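Local coordinates for protein 11S globulin subunit beta (Cucurbita maxima, PDB 2E9Q) that serves as a seed storage protein, a nutrient reservoir of the 11S globulin family built from two cupin domains, at residues T340-A354 and R392-I406. Sequence-based numbering, arbitrary orientation.
Sequences TVNSHSVMYATRGNA and RGFEWIAFKTNDNAI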
ATOM      1  N   THR A 340     -11.795  -2.953 -16.981  1.00 44.07           N
ATOM      2  CA  THR A 340     -11.706  -1.992 -15.908  1.00 38.87           C
ATOM      3  C   THR A 340     -10.244  -1.675 -15.744  1.00 43.39           C
ATOM      4  O   THR A 340      -9.419  -2.560 -15.522  1.00 38.89           O
ATOM      5  CB  THR A 340     -12.259  -2.544 -14.606  1.00 42.26           C
ATOM      6  OG1 THR A 340     -13.633  -2.886 -14.798  1.00 46.50           O
ATOM      7  CG2 THR A 340     -12.142  -1.496 -13.489  1.00 44.05           C
ATOM      8  N   VAL A 341      -9.921  -0.398 -15.846  1.00 39.00           N
ATOM      9  CA  VAL A 341      -8.546   0.008 -15.759  1.00 38.37           C
ATOM     10  C   VAL A 341      -7.943   0.009 -14.373  1.00 48.05           C
ATOM     11  O   VAL A 341      -6.734  -0.156 -14.234  1.00 45.43           O
ATOM     12  CB  VAL A 341      -8.342   1.409 -16.408  1.00 50.87           C
ATOM     13  CG1 VAL A 341      -9.653   1.898 -17.039  1.00 42.46           C
ATOM     14  CG2 VAL A 341      -7.815   2.406 -15.386  1.00 35.49           C
ATOM     15  N   ASN A 342      -8.767   0.166 -13.346  1.00 40.54           N
ATOM     16  CA  ASN A 342      -8.213   0.260 -12.011  1.00 44.77           C
ATOM     17  C   ASN A 342      -8.695  -0.710 -10.945  1.00 42.66           C
ATOM     18  O   ASN A 342      -8.441  -0.481  -9.764  1.00 43.87           O
ATOM     19  CB  ASN A 342      -8.398   1.686 -11.507  1.00 43.95           C
ATOM     20  CG  ASN A 342      -9.855   2.052 -11.358  1.00 51.93           C
ATOM     21  OD1 ASN A 342     -10.718   1.497 -12.040  1.00 48.04           O
ATOM     22  ND2 ASN A 342     -10.138   2.998 -10.474  1.00 48.47           N
ATOM     23  N   SER A 343      -9.395  -1.776 -11.324  1.00 38.42           N
ATOM     24  CA  SER A 343      -9.803  -2.737 -10.305  1.00 42.26           C
ATOM     25  C   SER A 343     -10.273  -4.075 -10.846  1.00 42.98           C
ATOM     26  O   SER A 343     -10.474  -4.244 -12.050  1.00 40.94           O
ATOM     27  CB  SER A 343     -10.899  -2.159  -9.409  1.00 43.27           C
ATOM     28  OG  SER A 343     -12.151  -2.189 -10.052  1.00 45.82           O
ATOM     29  N   HIS A 344     -10.415  -5.030  -9.934  1.00 34.45           N
ATOM     30  CA  HIS A 344     -10.903  -6.346 -10.289  1.00 38.35           C
ATOM     31  C   HIS A 344     -12.407  -6.193 -10.216  1.00 42.63           C
ATOM     32  O   HIS A 344     -12.917  -5.276  -9.557  1.00 41.00           O
ATOM     33  CB  HIS A 344     -10.440  -7.391  -9.273  1.00 35.39           C
ATOM     34  CG  HIS A 344      -8.955  -7.501  -9.163  1.00 39.37           C
ATOM     35  ND1 HIS A 344      -8.167  -7.972 -10.191  1.00 43.64           N
ATOM     36  CD2 HIS A 344      -8.111  -7.185  -8.153  1.00 38.17           C
ATOM     37  CE1 HIS A 344      -6.900  -7.942  -9.818  1.00 40.75           C
ATOM     38  NE2 HIS A 344      -6.839  -7.469  -8.586  1.00 36.77           N
ATOM     39  N   SER A 345     -13.125  -7.078 -10.885  1.00 38.77           N
ATOM     40  CA  SER A 345     -14.566  -6.993 -10.873  1.00 36.59           C
ATOM     41  C   SER A 345     -15.109  -8.372 -10.537  1.00 45.29           C
ATOM     42  O   SER A 345     -15.013  -9.302 -11.342  1.00 43.76           O
ATOM     43  CB  SER A 345     -15.055  -6.507 -12.241  1.00 38.90           C
ATOM     44  OG  SER A 345     -16.466  -6.357 -12.264  1.00 53.36           O
ATOM     45  N   VAL A 346     -15.670  -8.502  -9.342  1.00 40.23           N
ATOM     46  CA  VAL A 346     -16.207  -9.775  -8.887  1.00 38.89           C
ATOM     47  C   VAL A 346     -17.725  -9.837  -9.071  1.00 46.03           C
ATOM     48  O   VAL A 346     -18.498  -9.334  -8.250  1.00 41.69           O
ATOM     49  CB  VAL A 346     -15.813 -10.005  -7.415  1.00 37.30           C
ATOM     50  CG1 VAL A 346     -16.144 -11.413  -6.985  1.00 36.66           C
ATOM     51  CG2 VAL A 346     -14.323  -9.739  -7.243  1.00 38.25           C
ATOM     52  N   MET A 347     -18.136 -10.473 -10.165  1.00 48.48           N
ATOM     53  CA  MET A 347     -19.549 -10.596 -10.516  1.00 46.11           C
ATOM     54  C   MET A 347     -20.331 -11.774  -9.951  1.00 43.86           C
ATOM     55  O   MET A 347     -19.974 -12.930 -10.161  1.00 45.38           O
ATOM     56  CB  MET A 347     -19.698 -10.612 -12.037  1.00 45.95           C
ATOM     57  CG  MET A 347     -21.111 -10.891 -12.492  1.00 51.57           C
ATOM     58  SD  MET A 347     -21.297 -10.851 -14.266  1.00 56.36           S
ATOM     59  CE  MET A 347     -21.048  -9.208 -14.554  1.00 67.66           C
ATOM     60  N   TYR A 348     -21.403 -11.468  -9.232  1.00 34.85           N
ATOM     61  CA  TYR A 348     -22.293 -12.483  -8.683  1.00 41.77           C
ATOM     62  C   TYR A 348     -23.616 -12.354  -9.457  1.00 48.18           C
ATOM     63  O   TYR A 348     -24.248 -11.292  -9.446  1.00 44.65           O
ATOM     64  CB  TYR A 348     -22.563 -12.248  -7.201  1.00 37.04           C
ATOM     65  CG  TYR A 348     -23.616 -13.171  -6.652  1.00 47.82           C
ATOM     66  CD1 TYR A 348     -23.285 -14.441  -6.185  1.00 42.16           C
ATOM     67  CD2 TYR A 348     -24.965 -12.798  -6.653  1.00 40.80           C
ATOM     68  CE1 TYR A 348     -24.274 -15.325  -5.734  1.00 45.75           C
ATOM     69  CE2 TYR A 348     -25.954 -13.668  -6.204  1.00 36.91           C
ATOM     70  CZ  TYR A 348     -25.609 -14.927  -5.748  1.00 49.83           C
ATOM     71  OH  TYR A 348     -26.593 -15.783  -5.295  1.00 40.60           O
ATOM     72  N   ALA A 349     -24.031 -13.427 -10.121  1.00 42.59           N
ATOM     73  CA  ALA A 349     -25.264 -13.409 -10.899  1.00 45.47           C
ATOM     74  C   ALA A 349     -26.487 -13.539  -9.989  1.00 44.88           C
ATOM     75  O   ALA A 349     -26.623 -14.522  -9.265  1.00 47.18           O
ATOM     76  CB  ALA A 349     -25.242 -14.534 -11.926  1.00 45.73           C
ATOM     77  N   THR A 350     -27.371 -12.544 -10.017  1.00 44.22           N
ATOM     78  CA  THR A 350     -28.562 -12.583  -9.165  1.00 48.62           C
ATOM     79  C   THR A 350     -29.759 -13.214  -9.866  1.00 43.03           C
ATOM     80  O   THR A 350     -30.699 -13.640  -9.217  1.00 46.44           O
ATOM     81  CB  THR A 350     -28.973 -11.177  -8.684  1.00 39.38           C
ATOM     82  OG1 THR A 350     -29.131 -10.317  -9.817  1.00 45.60           O
ATOM     83  CG2 THR A 350     -27.912 -10.599  -7.761  1.00 36.12           C
ATOM     84  N   ARG A 351     -29.722 -13.273 -11.189  1.00 47.45           N
ATOM     85  CA  ARG A 351     -30.822 -13.877 -11.930  1.00 48.83           C
ATOM     86  C   ARG A 351     -30.468 -14.136 -13.381  1.00 41.23           C
ATOM     87  O   ARG A 351     -29.648 -13.439 -13.960  1.00 48.23           O
ATOM     88  CB  ARG A 351     -32.054 -12.970 -11.884  1.00 54.04           C
ATOM     89  CG  ARG A 351     -33.263 -13.589 -11.204  1.00 61.83           C
ATOM     90  CD  ARG A 351     -34.505 -12.884 -11.688  1.00 63.88           C
ATOM     91  NE  ARG A 351     -34.495 -12.874 -13.143  1.00 71.75           N
ATOM     92  CZ  ARG A 351     -34.697 -11.797 -13.886  1.00 74.79           C
ATOM     93  NH1 ARG A 351     -34.657 -11.888 -15.212  1.00 83.10           N
ATOM     94  NH2 ARG A 351     -34.941 -10.632 -13.305  1.00 83.94           N
ATOM     95  N   GLY A 352     -31.104 -15.138 -13.973  1.00 47.85           N
ATOM     96  CA  GLY A 352     -30.849 -15.440 -15.367  1.00 43.66           C
ATOM     97  C   GLY A 352     -29.515 -16.107 -15.636  1.00 50.70           C
ATOM     98  O   GLY A 352     -28.930 -16.761 -14.767  1.00 52.69           O
ATOM     99  N   ASN A 353     -29.028 -15.946 -16.857  1.00 48.23           N
ATOM    100  CA  ASN A 353     -27.751 -16.523 -17.232  1.00 49.15           C
ATOM    101  C   ASN A 353     -27.270 -15.762 -18.442  1.00 47.52           C
ATOM    102  O   ASN A 353     -28.037 -15.041 -19.066  1.00 55.77           O
ATOM    103  CB  ASN A 353     -27.886 -18.018 -17.554  1.00 56.75           C
ATOM    104  CG  ASN A 353     -28.668 -18.280 -18.830  1.00 62.85           C
ATOM    105  OD1 ASN A 353     -29.897 -18.358 -18.816  1.00 60.66           O
ATOM    106  ND2 ASN A 353     -27.951 -18.402 -19.946  1.00 61.93           N
ATOM    107  N   ALA A 354     -25.995 -15.909 -18.768  1.00 47.95           N
ATOM    108  CA  ALA A 354     -25.437 -15.205 -19.904  1.00 41.19           C
ATOM    109  C   ALA A 354     -24.172 -15.887 -20.387  1.00 47.21           C
ATOM    110  O   ALA A 354     -23.541 -16.648 -19.651  1.00 48.25           O
ATOM    111  CB  ALA A 354     -25.119 -13.779 -19.506  1.00 43.47           C
ATOM    112  N   ARG A 392     -33.700 -15.608 -20.772  1.00 62.59           N
ATOM    113  CA  ARG A 392     -34.276 -15.227 -19.497  1.00 62.50           C
ATOM    114  C   ARG A 392     -33.643 -13.930 -18.994  1.00 62.92           C
ATOM    115  O   ARG A 392     -33.895 -13.507 -17.873  1.00 62.22           O
ATOM    116  CB  ARG A 392     -34.036 -16.335 -18.473  1.00 73.41           C
ATOM    117  CG  ARG A 392     -33.968 -17.737 -19.074  1.00 85.66           C
ATOM    118  CD  ARG A 392     -33.917 -18.833 -18.007  1.00 90.27           C
ATOM    119  NE  ARG A 392     -32.858 -18.633 -17.014  1.00 99.03           N
ATOM    120  CZ  ARG A 392     -32.471 -19.563 -16.140  1.00100.92           C
ATOM    121  NH1 ARG A 392     -33.052 -20.760 -16.141  1.00102.16           N
ATOM    122  NH2 ARG A 392     -31.510 -19.300 -15.260  1.00 91.42           N
ATOM    123  N   GLY A 393     -32.829 -13.299 -19.828  1.00 57.93           N
ATOM    124  CA  GLY A 393     -32.156 -12.089 -19.403  1.00 61.86           C
ATOM    125  C   GLY A 393     -31.070 -12.453 -18.396  1.00 57.59           C
ATOM    126  O   GLY A 393     -30.981 -13.606 -17.975  1.00 45.58           O
ATOM    127  N   PHE A 394     -30.255 -11.476 -18.006  1.00 54.46           N
ATOM    128  CA  PHE A 394     -29.169 -11.699 -17.049  1.00 52.22           C
ATOM    129  C   PHE A 394     -29.066 -10.491 -16.126  1.00 53.01           C
ATOM    130  O   PHE A 394     -29.097  -9.347 -16.581  1.00 47.11           O
ATOM    131  CB  PHE A 394     -27.855 -11.915 -17.798  1.00 53.94           C
ATOM    132  CG  PHE A 394     -26.688 -12.229 -16.912  1.00 49.08           C
ATOM    133  CD1 PHE A 394     -25.601 -11.361 -16.840  1.00 48.49           C
ATOM    134  CD2 PHE A 394     -26.640 -13.415 -16.200  1.00 47.71           C
ATOM    135  CE1 PHE A 394     -24.482 -11.680 -16.073  1.00 48.25           C
ATOM    136  CE2 PHE A 394     -25.526 -13.745 -15.428  1.00 52.79           C
ATOM    137  CZ  PHE A 394     -24.445 -12.877 -15.366  1.00 43.87           C
ATOM    138  N   GLU A 395     -28.922 -10.767 -14.834  1.00 47.44           N
ATOM    139  CA  GLU A 395     -28.877  -9.741 -13.803  1.00 50.47           C
ATOM    140  C   GLU A 395     -27.790 -10.035 -12.765  1.00 53.54           C
ATOM    141  O   GLU A 395     -27.611 -11.186 -12.353  1.00 53.58           O
ATOM    142  CB  GLU A 395     -30.248  -9.604 -13.133  0.50 45.65           C
ATOM    143  CG  GLU A 395     -31.210  -8.768 -13.960  0.50 48.14           C
ATOM    144  CD  GLU A 395     -32.660  -8.937 -13.555  0.50 42.84           C
ATOM    145  OE1 GLU A 395     -32.970  -8.842 -12.351  0.50 37.81           O
ATOM    146  OE2 GLU A 395     -33.495  -9.156 -14.455  0.50 48.27           O
ATOM    147  N   TRP A 396     -27.076  -8.999 -12.326  1.00 47.63           N
ATOM    148  CA  TRP A 396     -25.987  -9.217 -11.379  1.00 46.19           C
ATOM    149  C   TRP A 396     -25.555  -8.029 -10.530  1.00 44.70           C
ATOM    150  O   TRP A 396     -25.973  -6.888 -10.741  1.00 48.54           O
ATOM    151  CB  TRP A 396     -24.754  -9.674 -12.155  1.00 38.59           C
ATOM    152  CG  TRP A 396     -24.104  -8.545 -12.884  1.00 36.10           C
ATOM    153  CD1 TRP A 396     -23.084  -7.758 -12.432  1.00 37.91           C
ATOM    154  CD2 TRP A 396     -24.495  -8.004 -14.153  1.00 41.49           C
ATOM    155  NE1 TRP A 396     -22.816  -6.760 -13.336  1.00 45.31           N
ATOM    156  CE2 TRP A 396     -23.667  -6.887 -14.403  1.00 42.53           C
ATOM    157  CE3 TRP A 396     -25.468  -8.353 -15.100  1.00 46.62           C
ATOM    158  CZ2 TRP A 396     -23.777  -6.115 -15.561  1.00 42.33           C
ATOM    159  CZ3 TRP A 396     -25.585  -7.585 -16.255  1.00 45.97           C
ATOM    160  CH2 TRP A 396     -24.740  -6.475 -16.474  1.00 53.87           C
ATOM    161  N   ILE A 397     -24.677  -8.335  -9.583  1.00 45.08           N
ATOM    162  CA  ILE A 397     -24.058  -7.344  -8.723  1.00 46.34           C
ATOM    163  C   ILE A 397     -22.555  -7.621  -8.840  1.00 52.21           C
ATOM    164  O   ILE A 397     -22.086  -8.738  -8.567  1.00 43.43           O
ATOM    165  CB  ILE A 397     -24.506  -7.474  -7.248  1.00 45.61           C
ATOM    166  CG1 ILE A 397     -23.842  -6.381  -6.424  1.00 49.58           C
ATOM    167  CG2 ILE A 397     -24.157  -8.827  -6.687  1.00 40.84           C
ATOM    168  CD1 ILE A 397     -24.199  -4.990  -6.881  1.00 48.10           C
ATOM    169  N   ALA A 398     -21.814  -6.608  -9.270  1.00 43.01           N
ATOM    170  CA  ALA A 398     -20.375  -6.722  -9.450  1.00 42.82           C
ATOM    171  C   ALA A 398     -19.589  -5.877  -8.450  1.00 43.61           C
ATOM    172  O   ALA A 398     -19.625  -4.652  -8.511  1.00 42.25           O
ATOM    173  CB  ALA A 398     -20.009  -6.311 -10.861  1.00 38.26           C
ATOM    174  N   PHE A 399     -18.868  -6.532  -7.548  1.00 38.77           N
ATOM    175  CA  PHE A 399     -18.071  -5.823  -6.555  1.00 41.70           C
ATOM    176  C   PHE A 399     -16.712  -5.427  -7.131  1.00 44.63           C
ATOM    177  O   PHE A 399     -16.075  -6.214  -7.839  1.00 39.16           O
ATOM    178  CB  PHE A 399     -17.871  -6.691  -5.309  1.00 34.42           C
ATOM    179  CG  PHE A 399     -19.148  -7.200  -4.726  1.00 38.10           C
ATOM    180  CD1 PHE A 399     -19.669  -8.430  -5.121  1.00 39.27           C
ATOM    181  CD2 PHE A 399     -19.850  -6.437  -3.789  1.00 38.48           C
ATOM    182  CE1 PHE A 399     -20.876  -8.904  -4.590  1.00 38.04           C
ATOM    183  CE2 PHE A 399     -21.056  -6.893  -3.250  1.00 34.41           C
ATOM    184  CZ  PHE A 399     -21.572  -8.133  -3.651  1.00 41.31           C
ATOM    185  N   LYS A 400     -16.290  -4.203  -6.819  1.00 39.92           N
ATOM    186  CA  LYS A 400     -15.030  -3.647  -7.290  1.00 38.38           C
ATOM    187  C   LYS A 400     -14.045  -3.493  -6.139  1.00 36.36           C
ATOM    188  O   LYS A 400     -14.429  -3.118  -5.033  1.00 41.59           O
ATOM    189  CB  LYS A 400     -15.273  -2.274  -7.925  1.00 39.39           C
ATOM    190  CG  LYS A 400     -16.409  -2.241  -8.938  1.00 42.55           C
ATOM    191  CD  LYS A 400     -16.134  -3.097 -10.168  1.00 40.59           C
ATOM    192  CE  LYS A 400     -17.323  -3.037 -11.112  1.00 44.93           C
ATOM    193  NZ  LYS A 400     -17.112  -3.778 -12.376  1.00 49.15           N
ATOM    194  N   THR A 401     -12.776  -3.780  -6.405  1.00 36.31           N
ATOM    195  CA  THR A 401     -11.730  -3.663  -5.400  1.00 36.44           C
ATOM    196  C   THR A 401     -11.080  -2.276  -5.444  1.00 45.35           C
ATOM    197  O   THR A 401      -9.865  -2.147  -5.301  1.00 43.10           O
ATOM    198  CB  THR A 401     -10.643  -4.703  -5.627  1.00 35.58           C
ATOM    199  OG1 THR A 401     -10.128  -4.542  -6.950  1.00 38.06           O
ATOM    200  CG2 THR A 401     -11.206  -6.119  -5.467  1.00 35.19           C
ATOM    201  N   ASN A 402     -11.893  -1.250  -5.676  1.00 40.81           N
ATOM    202  CA  ASN A 402     -11.424   0.132  -5.715  1.00 44.16           C
ATOM    203  C   ASN A 402     -12.637   1.004  -5.348  1.00 45.90           C
ATOM    204  O   ASN A 402     -13.779   0.593  -5.570  1.00 44.86           O
ATOM    205  CB  ASN A 402     -10.930   0.493  -7.117  1.00 40.72           C
ATOM    206  CG  ASN A 402      -9.983   1.680  -7.111  1.00 56.78           C
ATOM    207  OD1 ASN A 402      -8.779   1.523  -6.912  1.00 65.54           O
ATOM    208  ND2 ASN A 402     -10.523   2.875  -7.314  1.00 58.27           N
ATOM    209  N   ASP A 403     -12.411   2.190  -4.786  1.00 40.40           N
ATOM    210  CA  ASP A 403     -13.550   3.034  -4.430  1.00 43.39           C
ATOM    211  C   ASP A 403     -14.165   3.692  -5.656  1.00 46.25           C
ATOM    212  O   ASP A 403     -15.228   4.302  -5.572  1.00 51.22           O
ATOM    213  CB  ASP A 403     -13.175   4.104  -3.384  1.00 40.06           C
ATOM    214  CG  ASP A 403     -12.173   5.141  -3.895  1.00 46.89           C
ATOM    215  OD1 ASP A 403     -11.961   5.289  -5.114  1.00 46.07           O
ATOM    216  OD2 ASP A 403     -11.599   5.844  -3.042  1.00 57.95           O
ATOM    217  N   ASN A 404     -13.508   3.543  -6.800  1.00 50.52           N
ATOM    218  CA  ASN A 404     -14.005   4.141  -8.034  1.00 59.93           C
ATOM    219  C   ASN A 404     -13.568   3.398  -9.310  1.00 57.03           C
ATOM    220  O   ASN A 404     -12.656   3.840 -10.017  1.00 54.25           O
ATOM    221  CB  ASN A 404     -13.551   5.602  -8.106  1.00 58.48           C
ATOM    222  CG  ASN A 404     -13.959   6.268  -9.400  1.00 73.89           C
ATOM    223  OD1 ASN A 404     -15.133   6.244  -9.781  1.00 74.75           O
ATOM    224  ND2 ASN A 404     -12.993   6.866 -10.089  1.00 75.20           N
ATOM    225  N   ALA A 405     -14.235   2.289  -9.604  1.00 39.81           N
ATOM    226  CA  ALA A 405     -13.924   1.481 -10.780  1.00 49.39           C
ATOM    227  C   ALA A 405     -14.196   2.212 -12.092  1.00 45.85           C
ATOM    228  O   ALA A 405     -15.291   2.707 -12.328  1.00 48.04           O
ATOM    229  CB  ALA A 405     -14.722   0.184 -10.742  1.00 41.52           C
ATOM    230  N   ILE A 406     -13.195   2.268 -12.952  1.00 48.56           N
ATOM    231  CA  ILE A 406     -13.345   2.934 -14.234  1.00 53.58           C
ATOM    232  C   ILE A 406     -13.324   1.920 -15.370  1.00 60.67           C
ATOM    233  O   ILE A 406     -12.364   1.146 -15.506  1.00 56.63           O
ATOM    234  CB  ILE A 406     -12.205   3.917 -14.485  1.00 49.18           C
ATOM    235  CG1 ILE A 406     -12.127   4.936 -13.350  1.00 56.10           C
ATOM    236  CG2 ILE A 406     -12.405   4.582 -15.844  1.00 50.48           C
ATOM    237  CD1 ILE A 406     -10.824   5.733 -13.333  1.00 46.55           C
TER
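Met347 lays its terminal methyl over the indole of Trp396, CE standing 3.2 Å from the centroid of the five-membered ring and only 12° off its normal. With CG anti to the backbone N (chi1 174°) and a bend at the last torsion, the thioether also brings SD to the edge of the Phe394 ring, 3.8 Å from CE1, so one sulfur makes a Met-aromatic contact with two rings. Phe394 is gripped further: Ala354, from strand 353-359 after the chain has turned a corner, sets CB over a face, 3.4 Å from CG of Phe394, while Ala349 CB touches CE2. This aromatic cluster is the tightly packed part of the contact; Met347, Ala349 and Trp396 share one face of the sheet, with Lys387, a residue of the magnesium-binding site, close to Met347. On the reverse face Val346, Tyr348 and Phe399 pack against strand 155-162 of the first cupin domain, while Ile397 meets Ile290.

Strands 345-350 and 393-400 are antiparallel neighbours within the C-terminal cupin beta-barrel, paired by reciprocal backbone hydrogen bonds at Val346-Phe399 and Tyr348-Ile397. The pairing slips by one residue in a classic beta bulge, where the amides of Thr350 and Arg351 approach Glu395 O from the same face of its plane. At the bulge the contact opens to solvent on the side of the Arg351 and Arg392 side chains. Arg351 runs beside the buried Glu395 into a salt bridge, whose geometry is doubtful because NH2 and OE2 are modelled implausibly close and Glu395 has two conformers; NH1 of Arg351 donates to Arg392 O at 3.2 Å.

At the far end, loops replace strand pairing. The Asn342 amide clamps the other loop, OD1 accepting from Ile406 N at 2.7 Å and ND2 giving a nearly straight bond (176°) to Asn404 O. Nearby, His344 N donates to Thr401 OG1, and both side chains also hydrogen-bond Gln169 of the second subunit.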